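Local atomic coordinates of DNA damage response protein Rtt109, putative (Neosartorya fumigata, PDB entry 5ZB9), a protein that probably transfers the acetyl group of acetyl-CoA to histone lysines, acting as a histone H3 lysine acetyltransferase linked to the DNA damage response. Residues S445-A448 and W449-V453; A427-F430 and L431-Q434. All blocks are in the same frame, centred on the assembly; numbering follows the deposited sequence.

Overall arrangement
Contact 1 lies within helix 439-457, and contact 2 covers the end of the preceding helix, 421-432, and the first residues beyond it; their centres lie about 9 Å apart. Trp-449 joins them most directly: its NE1 makes a probable hydrogen bond of 2.8 Å to Ala-427 O, and its CD1 packs 3.5 Å from Leu-431 CB. Farther along the interface Ser-445 OG lies 3.4 Å from Gln-434 CB. Contact 2 is the nearer to the CoA site, which is empty in this model: the side chain of Leu-431 is about 12 Å from those of Ala-94 and Ser-96, which bind CoA in another structure of this protein. Contact 1 lies away from the known CoA-binding residues.

Contact 1 of 2, residues S445-A448 and W449-V453; sequences STKA and WAEKV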
# COMPACT_ATOMS: atom_id res chain seq x y z
N SER A 445 -3.50 -8.12 25.72
CA SER A 445 -3.52 -8.63 24.35
C SER A 445 -2.15 -8.46 23.71
O SER A 445 -1.68 -9.34 22.98
CB SER A 445 -4.59 -7.92 23.53
OG SER A 445 -5.89 -8.23 24.01
N THR A 446 -1.50 -7.33 24.00
CA THR A 446 -0.18 -7.02 23.48
C THR A 446 0.88 -8.03 23.94
O THR A 446 1.59 -8.63 23.12
CB THR A 446 0.26 -5.60 23.89
OG1 THR A 446 -0.60 -4.64 23.27
CG2 THR A 446 1.69 -5.34 23.45
N LYS A 447 0.98 -8.22 25.26
CA LYS A 447 1.88 -9.22 25.82
C LYS A 447 1.63 -10.60 25.23
O LYS A 447 2.57 -11.35 24.93
CB LYS A 447 1.74 -9.28 27.34
CG LYS A 447 2.53 -10.40 27.99
CD LYS A 447 2.53 -10.25 29.50
CE LYS A 447 3.35 -11.33 30.17
NZ LYS A 447 3.48 -11.09 31.63
N ALA A 448 0.36 -10.94 25.04
CA ALA A 448 -0.01 -12.24 24.51
C ALA A 448 0.44 -12.41 23.06
O ALA A 448 1.02 -13.44 22.71
CB ALA A 448 -1.52 -12.44 24.62
N TRP A 449 0.19 -11.41 22.22
CA TRP A 449 0.58 -11.48 20.82
C TRP A 449 2.11 -11.50 20.67
O TRP A 449 2.65 -12.20 19.81
CB TRP A 449 -0.02 -10.32 20.02
CG TRP A 449 0.32 -10.38 18.54
CD1 TRP A 449 -0.24 -11.20 17.60
CD2 TRP A 449 1.30 -9.60 17.85
NE1 TRP A 449 0.34 -10.98 16.37
CE2 TRP A 449 1.28 -9.99 16.50
CE3 TRP A 449 2.19 -8.59 18.25
CZ2 TRP A 449 2.12 -9.43 15.54
CZ3 TRP A 449 3.03 -8.03 17.30
CH2 TRP A 449 2.99 -8.45 15.96
N ALA A 450 2.80 -10.73 21.51
CA ALA A 450 4.25 -10.64 21.45
C ALA A 450 4.89 -11.99 21.73
O ALA A 450 5.87 -12.38 21.09
CB ALA A 450 4.76 -9.59 22.43
N GLU A 451 4.31 -12.71 22.69
CA GLU A 451 4.80 -14.04 23.04
C GLU A 451 4.49 -15.05 21.94
O GLU A 451 5.32 -15.90 21.63
CB GLU A 451 4.19 -14.49 24.36
CG GLU A 451 4.71 -13.72 25.55
CD GLU A 451 3.93 -14.00 26.82
OE1 GLU A 451 2.86 -14.64 26.72
OE2 GLU A 451 4.39 -13.59 27.91
N LYS A 452 3.30 -14.95 21.37
CA LYS A 452 2.89 -15.82 20.27
C LYS A 452 3.82 -15.67 19.08
O LYS A 452 4.22 -16.66 18.45
CB LYS A 452 1.46 -15.50 19.85
CG LYS A 452 0.97 -16.31 18.67
CD LYS A 452 0.83 -17.77 19.04
CE LYS A 452 0.40 -18.59 17.84
NZ LYS A 452 0.47 -20.05 18.14
N VAL A 453 4.16 -14.42 18.76
CA VAL A 453 5.08 -14.15 17.67
C VAL A 453 6.44 -14.78 17.96
O VAL A 453 7.00 -15.48 17.11
CB VAL A 453 5.25 -12.64 17.43
CG1 VAL A 453 6.36 -12.39 16.44
CG2 VAL A 453 3.96 -12.06 16.94
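Four consecutive i to i+4 hydrogen bonds of 2.9 to 3.1 Å, from Trp-449, Ala-450, Glu-451 and Lys-452 N to the carbonyl oxygens of Ser-445, Thr-446, Lys-447 and Ala-448, make residues 445-453 a regular alpha-helical stretch of about two and a half turns within helix 439-457.

On the exposed flank Lys-447 and Glu-451 form an i, i+4 pair of opposite charge that stops short of a salt bridge. The lysine extends from a CG placed opposite its backbone N (chi1 173°), and the glutamate crosses it obliquely. OE2 touches the aliphatic part of the lysine, 3.4 Å from CE, while NZ remains 4.6 Å from OE2; any attraction is therefore probably modest. Lys-447 NZ has a second acidic neighbour in Glu-68, a long, weak ion pair. Closer to the backbone, Glu-451 CG rests 3.3 Å from Lys-447 O.

On the buried side, both hydroxyls bond to the i-4 carbonyl of their own helix, Ser-445 OG to Lys-441 O and Thr-446 OG1 to Ala-442 O. Each also has a partner beyond it: Asp-435 O for Ser-445, whose one proton can go fully to a single acceptor or be shared between the two, and Ile-72 N for Thr-446, which sets the helix against strand 71-82. Trp-449 packs between helix 421-432 and Arg-26 of strand 22-35. Its CB passes 3.5 Å from Ser-445 O before the indole reaches across to helix 421-432, where NE1 bonds to Ala-427 O. One face of that indole is covered from the next turn by Val-453 CG2, which sits 3.4 Å above the ring plane, over its centre.

Contact 2 of 2, residues A427-F430 and L431-Q434; sequences AINF and LIDQ
The C-terminal turn of helix 421-432 ends here, and Phe-430 and Gln-434 meet where the chain leaves the helix. In Gln-434, CG lies anti to the carbonyl carbon (chi1 -56°) and the chain bends at chi2 (-57°), bringing its amide back over one face of the phenyl ring. NE2 stands 3.3 Å above that plane, offset toward the rim beside CE2, with ring and amide planes only 15° apart. The same nitrogen donates to Phe-430 O at 2.9 Å, and this acceptor lies in the amide plane. The bond and the ring together restrict the rotation of the amide. Phe-430 O also receives a weak bond from Asp-433 N, whose stronger bond goes to Asn-429 O at 2.9 Å.

On another flank of the turn Ile-432 N bonds to Ile-428 O at 3.0 Å, while Ile-432 CG1 packs 3.2 Å from that oxygen. CD1 continues to Ile-428 CG2 at 4.0 Å, an apolar i, i+4 contact.

Around this turn, Phe-430 packs on Trp-449 and Lys-452 of helix 439-457, Leu-431 touches Phe-148 and Phe-436, and Ile-428 and Leu-431 rest on Phe-56 of strand 50-61, so the helix end lies between its successor in the chain and the sheet.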
# COMPACT_ATOMS: atom_id res chain seq x y z
N ALA A 427 -0.11 -15.58 13.06
CA ALA A 427 0.29 -14.41 13.83
C ALA A 427 -0.74 -13.30 13.70
O ALA A 427 -1.09 -12.66 14.69
CB ALA A 427 1.67 -13.91 13.37
N ILE A 428 -1.24 -13.08 12.48
CA ILE A 428 -2.24 -12.03 12.26
C ILE A 428 -3.59 -12.42 12.86
O ILE A 428 -4.24 -11.62 13.52
CB ILE A 428 -2.43 -11.71 10.75
CG1 ILE A 428 -1.09 -11.35 10.10
CG2 ILE A 428 -3.43 -10.59 10.56
CD1 ILE A 428 -0.33 -10.26 10.83
N ASN A 429 -4.01 -13.67 12.63
CA ASN A 429 -5.28 -14.13 13.18
C ASN A 429 -5.31 -14.11 14.70
O ASN A 429 -6.32 -13.75 15.29
CB ASN A 429 -5.59 -15.53 12.68
CG ASN A 429 -5.95 -15.55 11.23
OD1 ASN A 429 -6.48 -14.58 10.70
ND2 ASN A 429 -5.66 -16.66 10.56
N PHE A 430 -4.19 -14.47 15.33
CA PHE A 430 -4.10 -14.42 16.78
C PHE A 430 -4.36 -13.00 17.27
O PHE A 430 -5.10 -12.79 18.24
CB PHE A 430 -2.73 -14.90 17.26
CG PHE A 430 -2.61 -14.99 18.76
CD1 PHE A 430 -2.89 -16.18 19.42
CD2 PHE A 430 -2.21 -13.89 19.51
CE1 PHE A 430 -2.79 -16.27 20.80
CE2 PHE A 430 -2.12 -13.97 20.89
CZ PHE A 430 -2.40 -15.16 21.54
N LEU A 431 -3.76 -12.03 16.59
CA LEU A 431 -3.90 -10.64 16.96
C LEU A 431 -5.35 -10.18 16.83
O LEU A 431 -5.87 -9.47 17.68
CB LEU A 431 -2.99 -9.77 16.09
CG LEU A 431 -2.96 -8.26 16.37
CD1 LEU A 431 -2.63 -7.99 17.84
CD2 LEU A 431 -1.96 -7.56 15.45
N ILE A 432 -6.00 -10.62 15.75
CA ILE A 432 -7.38 -10.26 15.49
C ILE A 432 -8.30 -10.88 16.54
O ILE A 432 -9.32 -10.30 16.89
CB ILE A 432 -7.81 -10.70 14.08
CG1 ILE A 432 -6.96 -9.98 13.02
CG2 ILE A 432 -9.28 -10.42 13.83
CD1 ILE A 432 -7.25 -10.43 11.61
N ASP A 433 -7.93 -12.04 17.06
CA ASP A 433 -8.74 -12.71 18.07
C ASP A 433 -8.63 -12.11 19.47
O ASP A 433 -9.20 -12.64 20.42
CB ASP A 433 -8.38 -14.20 18.15
CG ASP A 433 -8.74 -14.96 16.89
OD1 ASP A 433 -9.55 -14.45 16.08
OD2 ASP A 433 -8.21 -16.08 16.71
N GLN A 434 -7.89 -11.01 19.61
CA GLN A 434 -7.66 -10.44 20.93
C GLN A 434 -8.63 -9.31 21.23
O GLN A 434 -9.52 -9.02 20.44
CB GLN A 434 -6.22 -9.94 21.06
CG GLN A 434 -5.19 -11.02 20.77
CD GLN A 434 -5.35 -12.24 21.66
OE1 GLN A 434 -5.43 -12.12 22.88
NE2 GLN A 434 -5.40 -13.42 21.05